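Local coordinates for putative Ribokinase II (Escherichia coli O6, PDB 3IQ0), which probably transfers the gamma-phosphate of ATP to a sugar, as a putative kinase of the ribokinase (pfkB) family, and binds ATP with magnesium, at residues Tyr248-Val253 with Ala290-Gly295; Gly33-Gly38 with Pro296-Ser301; Phe186-Thr191 with Glu220-Val225; Ile164-Asn169 with Asp192-Ser197. All coordinates share one frame; numbering follows the deposited sequence.

Contact 1. Residues Tyr248-Val253 with Ala290-Gly295; sequences YPVEEV and AVTRRG. With ATP (adenosine-5'-triphosphate), chain G.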
# COMPACT_ATOMS: atom_id res chain seq x y z
N TYR B 248 19.61 6.89 -29.89
CA TYR B 248 19.79 8.33 -29.99
C TYR B 248 20.44 8.73 -28.67
O TYR B 248 20.04 8.26 -27.62
CB TYR B 248 18.44 9.03 -30.14
CG TYR B 248 17.71 8.69 -31.42
CD1 TYR B 248 18.02 9.33 -32.61
CD2 TYR B 248 16.72 7.70 -31.44
CE1 TYR B 248 17.37 9.01 -33.80
CE2 TYR B 248 16.06 7.37 -32.62
CZ TYR B 248 16.39 8.02 -33.79
OH TYR B 248 15.75 7.68 -34.96
N PRO B 249 21.48 9.59 -28.72
CA PRO B 249 22.14 10.01 -27.49
C PRO B 249 21.29 11.02 -26.72
O PRO B 249 20.87 12.03 -27.29
CB PRO B 249 23.45 10.61 -27.99
CG PRO B 249 23.03 11.24 -29.30
CD PRO B 249 22.15 10.15 -29.91
N VAL B 250 21.01 10.74 -25.45
CA VAL B 250 20.20 11.64 -24.63
C VAL B 250 20.60 11.59 -23.16
O VAL B 250 21.20 10.61 -22.70
CB VAL B 250 18.68 11.29 -24.72
CG1 VAL B 250 18.21 11.34 -26.16
CG2 VAL B 250 18.43 9.91 -24.13
N GLU B 251 20.26 12.64 -22.42
CA GLU B 251 20.56 12.71 -21.00
C GLU B 251 19.49 11.95 -20.23
O GLU B 251 18.44 12.49 -19.88
CB GLU B 251 20.62 14.18 -20.53
CG GLU B 251 19.28 14.91 -20.52
CD GLU B 251 18.99 15.70 -21.79
OE1 GLU B 251 17.83 16.11 -21.98
OE2 GLU B 251 19.93 15.91 -22.59
N GLU B 252 19.75 10.67 -19.97
CA GLU B 252 18.82 9.81 -19.26
C GLU B 252 18.54 10.27 -17.83
O GLU B 252 19.46 10.61 -17.09
CB GLU B 252 19.35 8.38 -19.24
CG GLU B 252 18.43 7.37 -18.59
CD GLU B 252 18.98 5.96 -18.66
OE1 GLU B 252 19.96 5.67 -17.94
OE2 GLU B 252 18.45 5.16 -19.45
N VAL B 253 17.27 10.27 -17.45
CA VAL B 253 16.86 10.70 -16.12
C VAL B 253 16.00 9.65 -15.41
O VAL B 253 16.07 9.52 -14.19
CB VAL B 253 16.06 12.02 -16.21
CG1 VAL B 253 15.45 12.36 -14.87
CG2 VAL B 253 16.96 13.14 -16.68
N ALA B 290 11.38 9.22 -23.91
CA ALA B 290 10.81 8.80 -22.64
C ALA B 290 11.75 8.93 -21.44
O ALA B 290 11.37 9.48 -20.41
CB ALA B 290 10.33 7.36 -22.76
N VAL B 291 12.97 8.42 -21.58
CA VAL B 291 13.93 8.45 -20.48
C VAL B 291 14.46 9.83 -20.11
O VAL B 291 15.17 9.96 -19.12
CB VAL B 291 15.14 7.51 -20.76
CG1 VAL B 291 14.63 6.13 -21.16
CG2 VAL B 291 16.05 8.09 -21.83
N THR B 292 14.12 10.86 -20.89
CA THR B 292 14.61 12.21 -20.59
C THR B 292 13.80 12.95 -19.53
O THR B 292 14.22 14.02 -19.08
CB THR B 292 14.67 13.10 -21.86
OG1 THR B 292 13.35 13.37 -22.34
CG2 THR B 292 15.48 12.42 -22.96
N ARG B 293 12.66 12.40 -19.14
CA ARG B 293 11.82 13.04 -18.12
C ARG B 293 11.52 12.10 -16.96
O ARG B 293 11.42 10.89 -17.14
CB ARG B 293 10.51 13.53 -18.74
CG ARG B 293 10.68 14.81 -19.53
CD ARG B 293 9.44 15.18 -20.31
NE ARG B 293 9.59 16.49 -20.92
CZ ARG B 293 8.76 17.00 -21.83
NH1 ARG B 293 7.71 16.30 -22.24
NH2 ARG B 293 8.98 18.21 -22.32
N ARG B 294 11.38 12.67 -15.77
CA ARG B 294 11.13 11.90 -14.56
C ARG B 294 9.65 11.59 -14.37
O ARG B 294 8.79 12.45 -14.57
CB ARG B 294 11.67 12.65 -13.34
CG ARG B 294 11.84 11.79 -12.10
CD ARG B 294 12.59 12.55 -11.02
NE ARG B 294 11.90 13.79 -10.67
CZ ARG B 294 12.35 14.67 -9.77
NH1 ARG B 294 13.49 14.46 -9.13
NH2 ARG B 294 11.64 15.77 -9.52
N GLY B 295 9.35 10.36 -13.98
CA GLY B 295 7.98 9.95 -13.80
C GLY B 295 7.70 8.87 -14.83
O GLY B 295 7.92 9.09 -16.02
PG ATP G . 11.21 -2.49 -19.26
O1G ATP G . 11.06 -1.19 -18.51
O2G ATP G . 11.36 -3.66 -18.33
O3G ATP G . 10.02 -2.72 -20.19
PB ATP G . 13.02 -2.76 -21.58
O1B ATP G . 14.35 -3.44 -21.51
O2B ATP G . 11.85 -3.44 -22.20
O3B ATP G . 12.57 -2.31 -20.11
PA ATP G . 14.69 -0.61 -22.46
O1A ATP G . 15.06 0.06 -21.15
O2A ATP G . 15.63 -1.55 -23.11
O3A ATP G . 13.26 -1.36 -22.28
O5' ATP G . 13.94 0.30 -23.82
C5' ATP G . 13.06 0.98 -24.60
C4' ATP G . 13.77 1.31 -25.88
O4' ATP G . 13.98 2.67 -25.48
C3' ATP G . 15.26 0.88 -26.15
O3' ATP G . 15.41 -0.29 -26.94
C2' ATP G . 15.82 2.10 -26.73
O2' ATP G . 15.54 2.19 -28.13
C1' ATP G . 15.21 3.21 -25.93
N9 ATP G . 16.08 3.58 -24.73
C8 ATP G . 16.03 3.11 -23.43
N7 ATP G . 16.97 3.68 -22.65
C5 ATP G . 17.65 4.53 -23.42
C6 ATP G . 18.80 5.47 -23.27
N6 ATP G . 19.38 5.59 -22.07
N1 ATP G . 19.24 6.22 -24.38
C2 ATP G . 18.66 6.13 -25.65
N3 ATP G . 17.58 5.26 -25.86
C4 ATP G . 17.07 4.46 -24.81
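A side-chain carboxylate at the protein surface reads the adenine: Glu252 of the 248-253 loop accepts a hydrogen bond at OE2 from N6 of ATP, 2.8 Å away, with an N-H...O angle of 143°. The glutamate gets there on a straight chain, CG anti to the backbone N (chi1 -177°) and the next torsion extended as well, and its CG passes Val291 CB at 3.9 Å. The two valines facing each other across the loops supply the apolar part of the site. Val250 and Val291 meet at about a right angle, CG2 to CG2 at 3.8 Å, and each also reaches the base: Val250 CG2 lies 3.8 Å from ATP N1, while the other branch of Val291, CG1, approaches N7. Thr292 extends this patch by turning its CG2 methyl onto Val250 CB; its hydroxyl is hydrogen-bonded to Leu289 O in helix 276-290. Between the two segments a single backbone bond runs from Val253 N to Val291 O at 2.7 Å; Val291 also has a backbone bond with Asp254. Beyond it Val253 leans over the turn that starts at Ala290, with CG2 3.7 Å from Thr292 O and CG1 near Arg294 CB. At the pyrimidine end of the base, Tyr248 O comes within 3.2 Å of ATP C2. This fits the nucleotide site of ribokinase-like enzymes; here the loop after helix 276-290 helps to enclose the adenine. A carboxylate at the exocyclic amine, which can only donate there, is consistent with a preference for adenine, while the valine branches add apolar contacts to the base.

Contact 2. Residues Gly33-Gly38 with Pro296-Ser301; sequences GPYPSG and PMEGTS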
# COMPACT_ATOMS: atom_id res chain seq x y z
N GLY B 33 4.40 12.85 -5.55
CA GLY B 33 3.40 11.98 -6.14
C GLY B 33 2.01 12.34 -5.65
O GLY B 33 1.83 13.39 -5.02
N PRO B 34 1.00 11.50 -5.92
CA PRO B 34 1.12 10.25 -6.68
C PRO B 34 1.26 10.54 -8.17
O PRO B 34 0.86 11.60 -8.63
CB PRO B 34 -0.19 9.54 -6.37
CG PRO B 34 -1.15 10.69 -6.34
CD PRO B 34 -0.39 11.70 -5.49
N TYR B 35 1.81 9.58 -8.89
CA TYR B 35 1.98 9.69 -10.33
C TYR B 35 1.39 8.44 -10.97
O TYR B 35 1.58 7.33 -10.47
CB TYR B 35 3.47 9.79 -10.69
CG TYR B 35 4.06 11.15 -10.44
CD1 TYR B 35 3.82 12.21 -11.31
CD2 TYR B 35 4.83 11.40 -9.30
CE1 TYR B 35 4.32 13.49 -11.06
CE2 TYR B 35 5.35 12.67 -9.04
CZ TYR B 35 5.08 13.70 -9.93
OH TYR B 35 5.56 14.97 -9.67
N PRO B 36 0.64 8.61 -12.07
CA PRO B 36 0.03 7.46 -12.76
C PRO B 36 1.12 6.50 -13.21
O PRO B 36 2.13 6.92 -13.74
CB PRO B 36 -0.68 8.11 -13.94
CG PRO B 36 -0.96 9.49 -13.48
CD PRO B 36 0.30 9.87 -12.75
N SER B 37 0.92 5.21 -13.00
CA SER B 37 1.95 4.26 -13.41
C SER B 37 1.38 2.87 -13.71
O SER B 37 0.17 2.67 -13.72
CB SER B 37 3.03 4.16 -12.32
OG SER B 37 4.19 3.51 -12.80
N GLY B 38 2.27 1.92 -13.97
CA GLY B 38 1.83 0.57 -14.31
C GLY B 38 2.13 0.33 -15.78
O GLY B 38 1.60 1.01 -16.65
N PRO B 296 7.17 7.72 -14.40
CA PRO B 296 6.85 6.56 -15.24
C PRO B 296 6.09 6.86 -16.53
O PRO B 296 6.44 6.35 -17.60
CB PRO B 296 6.04 5.66 -14.31
CG PRO B 296 6.54 6.02 -12.95
CD PRO B 296 6.62 7.52 -13.05
N MSE B 297 5.05 7.68 -16.43
CA MSE B 297 4.22 8.00 -17.59
C MSE B 297 4.35 9.43 -18.06
O MSE B 297 3.59 9.89 -18.91
CB MSE B 297 2.76 7.72 -17.22
CG MSE B 297 1.82 7.58 -18.40
SE MSE B 297 0.01 7.40 -17.81
CE MSE B 297 0.21 5.85 -16.68
N GLU B 298 5.33 10.15 -17.53
CA GLU B 298 5.50 11.55 -17.88
C GLU B 298 6.36 11.81 -19.12
O GLU B 298 6.52 12.95 -19.55
CB GLU B 298 6.09 12.30 -16.69
CG GLU B 298 5.33 12.03 -15.40
CD GLU B 298 3.85 12.33 -15.51
OE1 GLU B 298 3.50 13.47 -15.85
OE2 GLU B 298 3.04 11.41 -15.26
N GLY B 299 6.90 10.75 -19.70
CA GLY B 299 7.75 10.91 -20.87
C GLY B 299 7.15 10.49 -22.19
O GLY B 299 7.87 10.44 -23.19
N THR B 300 5.85 10.20 -22.23
CA THR B 300 5.23 9.79 -23.49
C THR B 300 5.27 10.95 -24.48
O THR B 300 5.32 12.12 -24.08
CB THR B 300 3.77 9.34 -23.28
OG1 THR B 300 2.98 10.44 -22.81
CG2 THR B 300 3.72 8.19 -22.28
N SER B 301 5.26 10.63 -25.77
CA SER B 301 5.34 11.65 -26.81
C SER B 301 4.26 11.58 -27.88
O SER B 301 3.69 10.51 -28.14
CB SER B 301 6.70 11.57 -27.51
OG SER B 301 7.78 11.62 -26.61
O HOH W 1 3.71 9.07 -14.22
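Glu298 turns its carboxylate back toward strand 29-37 by leaving with CG anti to the carbonyl carbon (chi1 -50°) and bending at chi2 (-55°). Met297, a selenomethionine, instead runs straight out, with CG anti to the backbone N, and turns only at its last torsion, which lays the CE methyl against Pro36 CB at 3.7 Å. Between the strand and the loop sits a water that joins them with three bonds. It donates to Pro36 O (2.7 Å) and to Glu298 OE2 (2.6 Å), and it accepts from Met297 N at 2.9 Å, so the strand carbonyl and the loop amide are linked although they do not bond directly. Residues 33-37 end the strand that is outermost, within this chain, in the four-stranded sheet, the smaller of the two in this pfkB-family fold; at Gly33 the sheet runs on into an antiparallel strand of the second subunit, and Pro34 and Tyr35 pack on Phe25 and Pro28 of that subunit. The loop 296-301 thus packs against a strand that takes part in the dimer interface. Glu298 OE2 also forms a salt bridge with Arg72 of helix 64-75, so the same oxygen serves the water and a cation; the positive charge would probably favour the ionised carboxylate. Tyr35 crosses Glu298 at about a right angle, CD1 4.1 Å from OE2, with ring and carboxylate planes 55° apart. Further along, Ser37 lies against the ring of Pro296, its OG 3.2 Å from CB and 3.4 Å from CG, while Ile42 of helix 39-49 also packs on that proline.

Contact 3. Residues Phe186-Thr191 with Glu220-Val225; sequences FVLELT and EGVKEV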
# COMPACT_ATOMS: atom_id res chain seq x y z
N PHE B 186 2.72 -20.24 -22.40
CA PHE B 186 1.41 -20.40 -23.00
C PHE B 186 1.13 -19.19 -23.89
O PHE B 186 0.77 -19.33 -25.06
CB PHE B 186 0.34 -20.48 -21.91
CG PHE B 186 -1.05 -20.60 -22.43
CD1 PHE B 186 -1.61 -21.86 -22.67
CD2 PHE B 186 -1.81 -19.47 -22.71
CE1 PHE B 186 -2.91 -21.97 -23.18
CE2 PHE B 186 -3.10 -19.58 -23.22
CZ PHE B 186 -3.65 -20.83 -23.45
N VAL B 187 1.29 -18.00 -23.31
CA VAL B 187 1.05 -16.76 -24.04
C VAL B 187 1.96 -16.64 -25.26
O VAL B 187 1.52 -16.19 -26.32
CB VAL B 187 1.27 -15.54 -23.13
CG1 VAL B 187 1.18 -14.25 -23.95
CG2 VAL B 187 0.24 -15.53 -22.01
N LEU B 188 3.21 -17.04 -25.11
CA LEU B 188 4.17 -16.97 -26.20
C LEU B 188 3.73 -17.75 -27.43
O LEU B 188 3.94 -17.32 -28.56
CB LEU B 188 5.54 -17.49 -25.74
CG LEU B 188 6.65 -17.48 -26.80
CD1 LEU B 188 6.78 -16.08 -27.37
CD2 LEU B 188 7.97 -17.94 -26.19
N GLU B 189 3.11 -18.91 -27.21
CA GLU B 189 2.65 -19.76 -28.31
C GLU B 189 1.48 -19.13 -29.08
O GLU B 189 1.18 -19.54 -30.20
CB GLU B 189 2.25 -21.13 -27.77
CG GLU B 189 3.28 -21.78 -26.86
CD GLU B 189 4.63 -21.98 -27.52
OE1 GLU B 189 4.70 -22.71 -28.53
OE2 GLU B 189 5.63 -21.39 -27.04
N LEU B 190 0.83 -18.14 -28.48
CA LEU B 190 -0.30 -17.47 -29.11
C LEU B 190 0.08 -16.06 -29.53
O LEU B 190 -0.77 -15.28 -29.97
CB LEU B 190 -1.48 -17.40 -28.14
CG LEU B 190 -2.02 -18.73 -27.62
CD1 LEU B 190 -3.05 -18.46 -26.54
CD2 LEU B 190 -2.63 -19.53 -28.76
N THR B 191 1.36 -15.73 -29.39
CA THR B 191 1.87 -14.41 -29.73
C THR B 191 2.26 -14.25 -31.19
O THR B 191 2.85 -15.14 -31.80
CB THR B 191 3.10 -14.08 -28.86
OG1 THR B 191 2.70 -13.96 -27.50
CG2 THR B 191 3.76 -12.77 -29.33
N GLU B 220 8.35 -21.22 -34.30
CA GLU B 220 7.17 -21.60 -33.53
C GLU B 220 5.89 -20.91 -34.00
O GLU B 220 4.80 -21.46 -33.84
CB GLU B 220 7.42 -21.32 -32.05
CG GLU B 220 6.23 -21.63 -31.15
CD GLU B 220 5.16 -20.56 -31.22
OE1 GLU B 220 5.46 -19.38 -30.90
OE2 GLU B 220 4.01 -20.90 -31.59
N GLY B 221 6.02 -19.72 -34.58
CA GLY B 221 4.82 -19.04 -35.04
C GLY B 221 4.84 -17.53 -34.91
O GLY B 221 4.05 -16.84 -35.55
N VAL B 222 5.73 -17.02 -34.07
CA VAL B 222 5.83 -15.58 -33.89
C VAL B 222 6.24 -14.98 -35.22
O VAL B 222 7.21 -15.42 -35.84
CB VAL B 222 6.87 -15.22 -32.80
CG1 VAL B 222 6.99 -13.71 -32.66
CG2 VAL B 222 6.46 -15.84 -31.48
N LYS B 223 5.50 -13.98 -35.67
CA LYS B 223 5.79 -13.35 -36.95
C LYS B 223 6.85 -12.26 -36.86
O LYS B 223 7.65 -12.09 -37.77
CB LYS B 223 4.49 -12.77 -37.54
CG LYS B 223 3.43 -13.83 -37.79
CD LYS B 223 2.12 -13.23 -38.27
CE LYS B 223 1.06 -14.31 -38.46
NZ LYS B 223 0.82 -15.10 -37.22
N GLU B 224 6.85 -11.53 -35.75
CA GLU B 224 7.81 -10.45 -35.55
C GLU B 224 8.38 -10.44 -34.15
O GLU B 224 7.66 -10.62 -33.17
CB GLU B 224 7.15 -9.10 -35.83
CG GLU B 224 6.73 -8.90 -37.28
CD GLU B 224 5.84 -7.69 -37.46
OE1 GLU B 224 4.70 -7.72 -36.97
OE2 GLU B 224 6.27 -6.71 -38.10
N VAL B 225 9.69 -10.24 -34.07
CA VAL B 225 10.38 -10.18 -32.80
C VAL B 225 11.13 -8.85 -32.79
O VAL B 225 12.03 -8.63 -33.60
CB VAL B 225 11.40 -11.33 -32.66
CG1 VAL B 225 12.15 -11.20 -31.33
CG2 VAL B 225 10.68 -12.66 -32.74
O HOH W 2 3.68 -17.70 -31.40
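Water-bridged and only partly buried, this contact joins the C-terminal end of helix 178-189 to the turn between helix 210-220 and strand 224-228. Its polar half is made by Glu189 and Glu220, which cross obliquely with their carboxylate planes 48° apart. Glu189 OE1 approaches the CG methylene of Glu220 at 3.2 Å, but it is also 3.6 Å from Glu220 OE2, a like-charge pair that would probably raise the proton affinity of both groups. A water lies beside them, 2.5 Å from Glu220 OE1 and 2.7 Å from Thr191 O, and can donate to either. The apolar half is smaller: Leu188 and Val222 meet at about a right angle, CD1 to CG2 at 4.1 Å, and the same CG2 rests 3.7 Å from Thr191 O. Thr191 is itself turned back on the helix, where OG1 donates to Val187 O (2.8 Å) from above the carbonyl plane, opposite the face that Leu190 N uses. Phe217 of helix 210-220 covers both Leu188 and Val222. Such packing of a helix end against the next helix-to-strand turn belongs to the repeated beta-alpha-beta layering of the large sheet in ribokinase-like folds.

Contact 4. Residues Ile164-Asn169 with Asp192-Ser197; sequences ISFDPN and DIYMPS. With ATP (adenosine-5'-triphosphate), chain G.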
# COMPACT_ATOMS: atom_id res chain seq x y z
N ILE B 164 -2.04 -10.65 -31.37
CA ILE B 164 -1.53 -10.61 -30.00
C ILE B 164 -0.06 -10.15 -29.96
O ILE B 164 0.77 -10.67 -30.71
CB ILE B 164 -1.64 -12.02 -29.34
CG1 ILE B 164 -3.08 -12.53 -29.41
CG2 ILE B 164 -1.15 -11.98 -27.90
CD1 ILE B 164 -4.08 -11.73 -28.59
N SER B 165 0.24 -9.17 -29.12
CA SER B 165 1.61 -8.69 -28.96
C SER B 165 1.96 -9.03 -27.52
O SER B 165 1.10 -8.99 -26.64
CB SER B 165 1.72 -7.18 -29.21
OG SER B 165 0.80 -6.45 -28.42
N PHE B 166 3.22 -9.35 -27.27
CA PHE B 166 3.63 -9.76 -25.93
C PHE B 166 4.99 -9.20 -25.55
O PHE B 166 5.97 -9.35 -26.29
CB PHE B 166 3.63 -11.29 -25.88
CG PHE B 166 4.15 -11.88 -24.60
CD1 PHE B 166 3.83 -11.32 -23.36
CD2 PHE B 166 4.90 -13.06 -24.61
CE1 PHE B 166 4.24 -11.92 -22.17
CE2 PHE B 166 5.31 -13.67 -23.42
CZ PHE B 166 4.98 -13.09 -22.20
N ASP B 167 5.04 -8.54 -24.39
CA ASP B 167 6.26 -7.96 -23.86
C ASP B 167 6.60 -8.67 -22.55
O ASP B 167 5.95 -8.45 -21.53
CB ASP B 167 6.06 -6.46 -23.60
CG ASP B 167 7.27 -5.82 -22.96
OD1 ASP B 167 8.10 -6.55 -22.37
OD2 ASP B 167 7.40 -4.59 -23.04
N PRO B 168 7.63 -9.52 -22.56
CA PRO B 168 8.08 -10.29 -21.40
C PRO B 168 8.85 -9.52 -20.34
O PRO B 168 9.95 -9.92 -19.96
CB PRO B 168 8.94 -11.37 -22.05
CG PRO B 168 9.65 -10.58 -23.10
CD PRO B 168 8.52 -9.77 -23.72
N ASN B 169 8.27 -8.43 -19.84
CA ASN B 169 8.94 -7.63 -18.81
C ASN B 169 8.67 -8.25 -17.45
O ASN B 169 8.17 -7.59 -16.54
CB ASN B 169 8.45 -6.18 -18.85
CG ASN B 169 6.99 -6.05 -18.45
OD1 ASN B 169 6.16 -6.87 -18.83
ND2 ASN B 169 6.66 -4.99 -17.71
N ASP B 192 1.93 -13.09 -31.75
CA ASP B 192 2.25 -12.79 -33.14
C ASP B 192 3.44 -11.84 -33.17
O ASP B 192 4.29 -11.92 -34.06
CB ASP B 192 1.05 -12.15 -33.84
CG ASP B 192 -0.18 -13.04 -33.82
OD1 ASP B 192 -0.14 -14.12 -34.44
OD2 ASP B 192 -1.19 -12.66 -33.17
N ILE B 193 3.48 -10.94 -32.18
CA ILE B 193 4.53 -9.93 -32.06
C ILE B 193 5.17 -10.04 -30.69
O ILE B 193 4.54 -9.75 -29.68
CB ILE B 193 3.93 -8.50 -32.24
CG1 ILE B 193 3.24 -8.41 -33.61
CG2 ILE B 193 5.02 -7.44 -32.11
CD1 ILE B 193 2.52 -7.09 -33.84
N TYR B 194 6.43 -10.47 -30.66
CA TYR B 194 7.17 -10.64 -29.42
C TYR B 194 8.15 -9.48 -29.25
O TYR B 194 8.95 -9.20 -30.14
CB TYR B 194 7.94 -11.97 -29.47
CG TYR B 194 8.44 -12.45 -28.13
CD1 TYR B 194 7.63 -12.37 -27.00
CD2 TYR B 194 9.71 -13.01 -28.00
CE1 TYR B 194 8.08 -12.84 -25.76
CE2 TYR B 194 10.17 -13.48 -26.77
CZ TYR B 194 9.34 -13.39 -25.65
OH TYR B 194 9.79 -13.81 -24.43
N MSE B 195 8.09 -8.80 -28.10
CA MSE B 195 8.96 -7.65 -27.87
C MSE B 195 9.81 -7.73 -26.59
O MSE B 195 9.67 -6.93 -25.67
CB MSE B 195 8.12 -6.38 -27.86
CG MSE B 195 7.27 -6.21 -29.12
SE MSE B 195 6.18 -4.60 -29.10
CE MSE B 195 4.67 -5.30 -28.20
N PRO B 196 10.73 -8.71 -26.53
CA PRO B 196 11.58 -8.85 -25.35
C PRO B 196 12.72 -7.85 -25.34
O PRO B 196 13.12 -7.35 -26.39
CB PRO B 196 12.11 -10.27 -25.50
CG PRO B 196 12.34 -10.34 -26.97
CD PRO B 196 11.07 -9.73 -27.54
N SER B 197 13.22 -7.54 -24.16
CA SER B 197 14.36 -6.65 -24.07
C SER B 197 15.57 -7.56 -24.24
O SER B 197 15.45 -8.78 -24.10
CB SER B 197 14.41 -5.96 -22.71
OG SER B 197 14.54 -6.90 -21.66
PG ATP G . 11.21 -2.49 -19.26
O1G ATP G . 11.06 -1.19 -18.51
O2G ATP G . 11.36 -3.66 -18.33
O3G ATP G . 10.02 -2.72 -20.19
PB ATP G . 13.02 -2.76 -21.58
O1B ATP G . 14.35 -3.44 -21.51
O2B ATP G . 11.85 -3.44 -22.20
O3B ATP G . 12.57 -2.31 -20.11
PA ATP G . 14.69 -0.61 -22.46
O1A ATP G . 15.06 0.06 -21.15
O2A ATP G . 15.63 -1.55 -23.11
O3A ATP G . 13.26 -1.36 -22.28
O5' ATP G . 13.94 0.30 -23.82
C5' ATP G . 13.06 0.98 -24.60
C4' ATP G . 13.77 1.31 -25.88
O4' ATP G . 13.98 2.67 -25.48
C3' ATP G . 15.26 0.88 -26.15
O3' ATP G . 15.41 -0.29 -26.94
C2' ATP G . 15.82 2.10 -26.73
O2' ATP G . 15.54 2.19 -28.13
C1' ATP G . 15.21 3.21 -25.93
N9 ATP G . 16.08 3.58 -24.73
C8 ATP G . 16.03 3.11 -23.43
N7 ATP G . 16.97 3.68 -22.65
C5 ATP G . 17.65 4.53 -23.42
C6 ATP G . 18.80 5.47 -23.27
N6 ATP G . 19.38 5.59 -22.07
N1 ATP G . 19.24 6.22 -24.38
C2 ATP G . 18.66 6.13 -25.65
N3 ATP G . 17.58 5.26 -25.86
C4 ATP G . 17.07 4.46 -24.81
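Phe166 and Tyr194 lie side by side on one face of the sheet, both pointing the same way, with ring centroids 5.6 Å apart and planes at 37°. Phe166 CD2 meets Tyr194 near its plane, at the edge, 3.4 Å from CE1; with CG anti to the backbone N in both residues, the rings leave their strands in step. Pro196 CD lies over one face of the tyrosine ring, and Pro168 brings CB and CG to its OH, both at 3.5 Å. The two prolines press together at a slant, CG of Pro168 3.5 Å from CB of Pro196. On the side of the sheet where Ser165 and Ile193 point, Met195 CE touches Ser165 CB at 3.6 Å. Parallel ladder bonds fix the register, among them Phe166 N to Ile193 O and Met195 N to Phe166 O, both 2.8 Å. At the start of the pair Asp192 OD2 accepts from Ile164 N through its anti lone pair in an almost straight bond (177°), and its OD1 salt-bridges Lys223. The segments are the two strands of a beta-alpha-beta crossover through helix 178-189, flanked by strands 131-137 and 224-228, with helix 258-271 packed on Ser165, Ile193 and Met195.

How the contacts relate
Contacts 3 and 4 are neighbours, with centres 8 Å apart, and share the large sheet: Glu224 O and Tyr194 N, 2.8 Å apart, probably form a hydrogen bond between adjacent strands, and Thr191 OG1 packs on Phe166 CB at 3.3 Å. Contacts 1 and 2 also touch, Arg293 CD lying 3.8 Å from Glu298 O, since their second segments follow one another in the chain. The nucleotide spans the gap between the two groups. Contact 1 lies at the adenine, whereas contact 4, its centre about 23 Å away, supplies Asn169 and Ser197 on the phosphate side. Contact 3 lies farther off, its centre about 31 Å from that of contact 1.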